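Local coordinates for transcriptional activator PlcR protein (Bacillus thuringiensis, PDB 3U3W), which activates transcription of virulence genes, probably by binding DNA through a helix-turn-helix domain once it carries the quorum-sensing signal peptide PapR, at residues 198-201 with 202-206; 215-218 with 219-223. All blocks are in the same frame, centred on the assembly; numbering follows the deposited sequence.

Interactions 1 and 2 are each made within a single helix, on the successive helices 192-208 and 212-228 of the TPR-like C-terminal domain, with centres about 9 Å apart. Both rest on main-chain bonds from residue i+4 to residue i, and the two helices pack directly: Ala203 CB lies 3.7 Å from Val219 CG2, while Arg199 probably hydrogen-bonds to Gln218 and Ser215 to Ala203. Their settings differ. Interaction 1 is mostly buried, and its Tyr200, Asn201 and Lys204 reach the bound peptide. Interaction 2 is buried along its Ser215, Gln218 and Val219 side but reaches the surface at Tyr217 and Lys221, and its Ser215, Gln218 and Asn220 side chains bond to helices 192-208 and 235-248.

Interaction 1. Residues 198-201 with 202-206; sequences VRYN and HAKAL
Tyr200 and Lys204 meet one turn apart on helix 192-208, part of the TPR-like helical repeat domain that holds the signal peptide. With Tyr200 CG anti to the backbone N (chi1 174°), the Lys204 chain crosses the Tyr200 ring at a slant, its CG over one face, offset toward the rim, and Lys204 CD comes 3.6 Å from Tyr200 CE2. Beyond CD the lysine chain bends at chi3 (64°) and chi4 and leaves the ring, so that NZ and Tyr200 OH meet only through one water. That water donates to Tyr200 OH at 2.7 Å and accepts from Lys204 NZ at 3.2 Å. The same amino group hydrogen-bonds to the peptide backbone and makes a cation-pi contact with an aromatic side chain of the peptide, so water and peptide together satisfy it.

The main chain is paired in the regular alpha-helical way: His202 N to Val198 O (2.9 Å), Ala203 N to Arg199 O, Lys204 N to Tyr200 O and Ala205 N to Asn201 O (3.0 Å).

The other polar ends find partners outside the two segments. Asn201 ND2 donates both to Asn159 OD1 and to the peptide backbone, so this amide ties helix 153-167 to the ligand. Arg199 divides its guanidinium between a salt bridge from NE to Asp195 and a hydrogen bond from NH1 to Gln218 on the next helix. Through the Lys204 and Asn201 bonds, this helix lines part of the peptide-binding site. On the side of the helix toward helices 171-187 and 212-228, His202 lies against Leu182 and Gln218, and Leu206 CD1 sits over one face of the imidazole, 3.3 Å above its plane.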
loop_
_atom_site.group_PDB
_atom_site.type_symbol
_atom_site.label_atom_id
_atom_site.label_comp_id
_atom_site.label_asym_id
_atom_site.label_seq_id
_atom_site.Cartn_x
_atom_site.Cartn_y
_atom_site.Cartn_z
ATOM N N VAL A 198 -12.869 7.353 5.551
ATOM C CA VAL A 198 -13.417 8.383 6.436
ATOM C C VAL A 198 -14.281 9.376 5.669
ATOM O O VAL A 198 -15.362 9.734 6.129
ATOM C CB VAL A 198 -12.326 9.186 7.200
ATOM C CG1 VAL A 198 -12.981 10.231 8.112
ATOM C CG2 VAL A 198 -11.441 8.265 8.005
ATOM N N ARG A 199 -13.818 9.832 4.506
ATOM C CA ARG A 199 -14.637 10.758 3.715
ATOM C C ARG A 199 -15.963 10.138 3.298
ATOM O O ARG A 199 -16.992 10.821 3.227
ATOM C CB ARG A 199 -13.893 11.302 2.502
ATOM C CG ARG A 199 -12.741 12.201 2.868
ATOM C CD ARG A 199 -12.167 12.926 1.655
ATOM N NE ARG A 199 -11.006 13.708 2.070
ATOM C CZ ARG A 199 -11.063 14.945 2.554
ATOM N NH1 ARG A 199 -12.235 15.581 2.668
ATOM N NH2 ARG A 199 -9.944 15.553 2.925
ATOM N N TYR A 200 -15.948 8.834 3.054
ATOM C CA TYR A 200 -17.166 8.147 2.655
ATOM C C TYR A 200 -18.189 8.110 3.782
ATOM O O TYR A 200 -19.382 8.340 3.551
ATOM C CB TYR A 200 -16.856 6.737 2.210
ATOM C CG TYR A 200 -18.076 5.899 1.924
ATOM C CD1 TYR A 200 -18.829 6.102 0.772
ATOM C CD2 TYR A 200 -18.467 4.894 2.795
ATOM C CE1 TYR A 200 -19.933 5.331 0.499
ATOM C CE2 TYR A 200 -19.573 4.102 2.531
ATOM C CZ TYR A 200 -20.299 4.321 1.382
ATOM O OH TYR A 200 -21.389 3.525 1.113
ATOM N N ASN A 201 -17.717 7.798 4.989
ATOM C CA ASN A 201 -18.590 7.664 6.148
ATOM C C ASN A 201 -19.111 9.043 6.485
ATOM O O ASN A 201 -20.299 9.229 6.711
ATOM C CB ASN A 201 -17.833 7.066 7.341
ATOM C CG ASN A 201 -17.506 5.578 7.168
ATOM O OD1 ASN A 201 -18.248 4.828 6.516
ATOM N ND2 ASN A 201 -16.389 5.143 7.770
ATOM N N HIS A 202 -18.198 10.008 6.484
ATOM C CA HIS A 202 -18.514 11.422 6.644
ATOM C C HIS A 202 -19.582 11.860 5.638
ATOM O O HIS A 202 -20.547 12.530 6.011
ATOM C CB HIS A 202 -17.240 12.252 6.467
ATOM C CG HIS A 202 -17.401 13.694 6.812
ATOM N ND1 HIS A 202 -16.434 14.639 6.535
ATOM C CD2 HIS A 202 -18.410 14.357 7.423
ATOM C CE1 HIS A 202 -16.849 15.823 6.948
ATOM N NE2 HIS A 202 -18.044 15.680 7.495
ATOM N N ALA A 203 -19.418 11.469 4.372
ATOM C CA ALA A 203 -20.395 11.819 3.341
ATOM C C ALA A 203 -21.758 11.244 3.675
ATOM O O ALA A 203 -22.760 11.926 3.513
ATOM C CB ALA A 203 -19.955 11.351 1.991
ATOM N N LYS A 204 -21.794 9.996 4.147
ATOM C CA LYS A 204 -23.054 9.371 4.523
ATOM C C LYS A 204 -23.751 10.157 5.637
ATOM O O LYS A 204 -24.946 10.409 5.555
ATOM C CB LYS A 204 -22.861 7.901 4.938
ATOM C CG LYS A 204 -22.570 6.948 3.778
ATOM C CD LYS A 204 -22.313 5.522 4.294
ATOM C CE LYS A 204 -23.547 4.952 4.974
ATOM N NZ LYS A 204 -24.654 4.872 3.995
ATOM N N ALA A 205 -22.993 10.522 6.668
ATOM C CA ALA A 205 -23.482 11.343 7.774
ATOM C C ALA A 205 -24.005 12.745 7.351
ATOM O O ALA A 205 -25.056 13.186 7.816
ATOM C CB ALA A 205 -22.401 11.461 8.869
ATOM N N LEU A 206 -23.266 13.430 6.483
ATOM C CA LEU A 206 -23.699 14.706 5.923
ATOM C C LEU A 206 -25.019 14.537 5.186
ATOM O O LEU A 206 -25.938 15.360 5.332
ATOM C CB LEU A 206 -22.620 15.303 4.995
ATOM C CG LEU A 206 -21.346 15.747 5.741
ATOM C CD1 LEU A 206 -20.113 15.839 4.855
ATOM C CD2 LEU A 206 -21.575 17.070 6.475
HETATM O O HOH W 1 -23.695 4.836 0.942
#

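Interaction 2. Residues 215-218 with 219-223; sequences SLYQ and VNKAI
The Tyr217 ring and the Lys221 chain lie side by side and point the same way, the phenol oxygen OH 4.0 Å from Lys221 CD and 4.1 Å from Lys221 NZ. At the ring's edge, in its plane, stands the amide nitrogen NE2 of Gln218, whose OE1 accepts from Arg199 NH1 of helix 192-208. Lys221 reaches this place by bends at chi2 and chi3. A further flat group, the Asn220 amide, crosses the Leu216 side chain: ND2 is 3.5 Å from Leu216 CD1, a van der Waals contact; OD1, the other end of the amide, accepts from Arg242 NE.

Beneath these side chains the alpha-helical bonds run from Val219 N to Ser215 O (2.8 Å) and from Asn220 N to Leu216 O, with Lys221 and Ala222 continuing the pattern. Val219, whose CG2 is anti to its carbonyl carbon, sets that methyl 3.3 Å from Ser215 O.

Helix 212-228 packs against two others: Ser215, Gln218 and Val219 face helix 192-208, Ser215, Val219 and Ile223 meet helix 235-248, and Leu216 rests on Leu249 and Tyr251 in the loop after that helix.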
loop_
_atom_site.group_PDB
_atom_site.type_symbol
_atom_site.label_atom_id
_atom_site.label_comp_id
_atom_site.label_asym_id
_atom_site.label_seq_id
_atom_site.Cartn_x
_atom_site.Cartn_y
_atom_site.Cartn_z
ATOM N N SER A 215 -22.055 16.671 1.155
ATOM C CA SER A 215 -21.912 15.236 1.029
ATOM C C SER A 215 -21.248 14.940 -0.317
ATOM O O SER A 215 -20.276 14.192 -0.389
ATOM C CB SER A 215 -23.281 14.559 1.118
ATOM O OG SER A 215 -23.176 13.147 1.042
ATOM N N LEU A 216 -21.777 15.542 -1.375
ATOM C CA LEU A 216 -21.264 15.331 -2.728
ATOM C C LEU A 216 -19.826 15.843 -2.839
ATOM O O LEU A 216 -18.992 15.272 -3.560
ATOM C CB LEU A 216 -22.172 16.009 -3.765
ATOM C CG LEU A 216 -21.765 15.970 -5.240
ATOM C CD1 LEU A 216 -21.687 14.542 -5.749
ATOM C CD2 LEU A 216 -22.704 16.813 -6.099
ATOM N N TYR A 217 -19.535 16.909 -2.098
ATOM C CA TYR A 217 -18.179 17.426 -2.033
ATOM C C TYR A 217 -17.222 16.364 -1.513
ATOM O O TYR A 217 -16.193 16.081 -2.138
ATOM C CB TYR A 217 -18.100 18.662 -1.147
ATOM C CG TYR A 217 -16.686 19.102 -0.861
ATOM C CD1 TYR A 217 -15.953 19.825 -1.801
ATOM C CD2 TYR A 217 -16.080 18.800 0.353
ATOM C CE1 TYR A 217 -14.640 20.223 -1.534
ATOM C CE2 TYR A 217 -14.779 19.204 0.632
ATOM C CZ TYR A 217 -14.069 19.918 -0.321
ATOM O OH TYR A 217 -12.783 20.312 -0.053
ATOM N N GLN A 218 -17.563 15.782 -0.363
ATOM C CA GLN A 218 -16.747 14.723 0.221
ATOM C C GLN A 218 -16.676 13.502 -0.692
ATOM O O GLN A 218 -15.610 12.914 -0.837
ATOM C CB GLN A 218 -17.268 14.324 1.593
ATOM C CG GLN A 218 -17.161 15.434 2.613
ATOM C CD GLN A 218 -15.730 15.669 3.036
ATOM O OE1 GLN A 218 -14.874 14.799 2.880
ATOM N NE2 GLN A 218 -15.456 16.853 3.565
ATOM N N VAL A 219 -17.804 13.139 -1.302
ATOM C CA VAL A 219 -17.865 12.001 -2.224
ATOM C C VAL A 219 -16.915 12.174 -3.415
ATOM O O VAL A 219 -16.101 11.287 -3.710
ATOM C CB VAL A 219 -19.300 11.746 -2.751
ATOM C CG1 VAL A 219 -19.276 10.779 -3.926
ATOM C CG2 VAL A 219 -20.161 11.192 -1.667
ATOM N N ASN A 220 -17.002 13.324 -4.077
ATOM C CA ASN A 220 -16.158 13.608 -5.241
ATOM C C ASN A 220 -14.683 13.715 -4.899
ATOM O O ASN A 220 -13.825 13.282 -5.673
ATOM C CB ASN A 220 -16.622 14.872 -5.960
ATOM C CG ASN A 220 -17.909 14.659 -6.731
ATOM O OD1 ASN A 220 -18.226 13.539 -7.139
ATOM N ND2 ASN A 220 -18.658 15.730 -6.926
ATOM N N LYS A 221 -14.396 14.297 -3.741
ATOM C CA LYS A 221 -13.040 14.330 -3.231
ATOM C C LYS A 221 -12.523 12.887 -3.058
ATOM O O LYS A 221 -11.417 12.559 -3.477
ATOM C CB LYS A 221 -12.990 15.079 -1.897
ATOM C CG LYS A 221 -11.600 15.482 -1.463
ATOM C CD LYS A 221 -11.382 16.974 -1.659
ATOM C CE LYS A 221 -11.776 17.421 -3.075
ATOM N NZ LYS A 221 -11.150 18.728 -3.475
ATOM N N ALA A 222 -13.337 12.022 -2.458
ATOM C CA ALA A 222 -12.901 10.660 -2.189
ATOM C C ALA A 222 -12.742 9.833 -3.497
ATOM O O ALA A 222 -11.779 9.099 -3.648
ATOM C CB ALA A 222 -13.822 9.980 -1.164
ATOM N N ILE A 223 -13.656 10.003 -4.443
ATOM C CA ILE A 223 -13.521 9.422 -5.780
ATOM C C ILE A 223 -12.230 9.852 -6.476
ATOM O O ILE A 223 -11.555 9.029 -7.095
ATOM C CB ILE A 223 -14.739 9.780 -6.673
ATOM C CG1 ILE A 223 -16.017 9.179 -6.062
ATOM C CG2 ILE A 223 -14.498 9.362 -8.140
ATOM C CD1 ILE A 223 -17.257 9.221 -6.967
#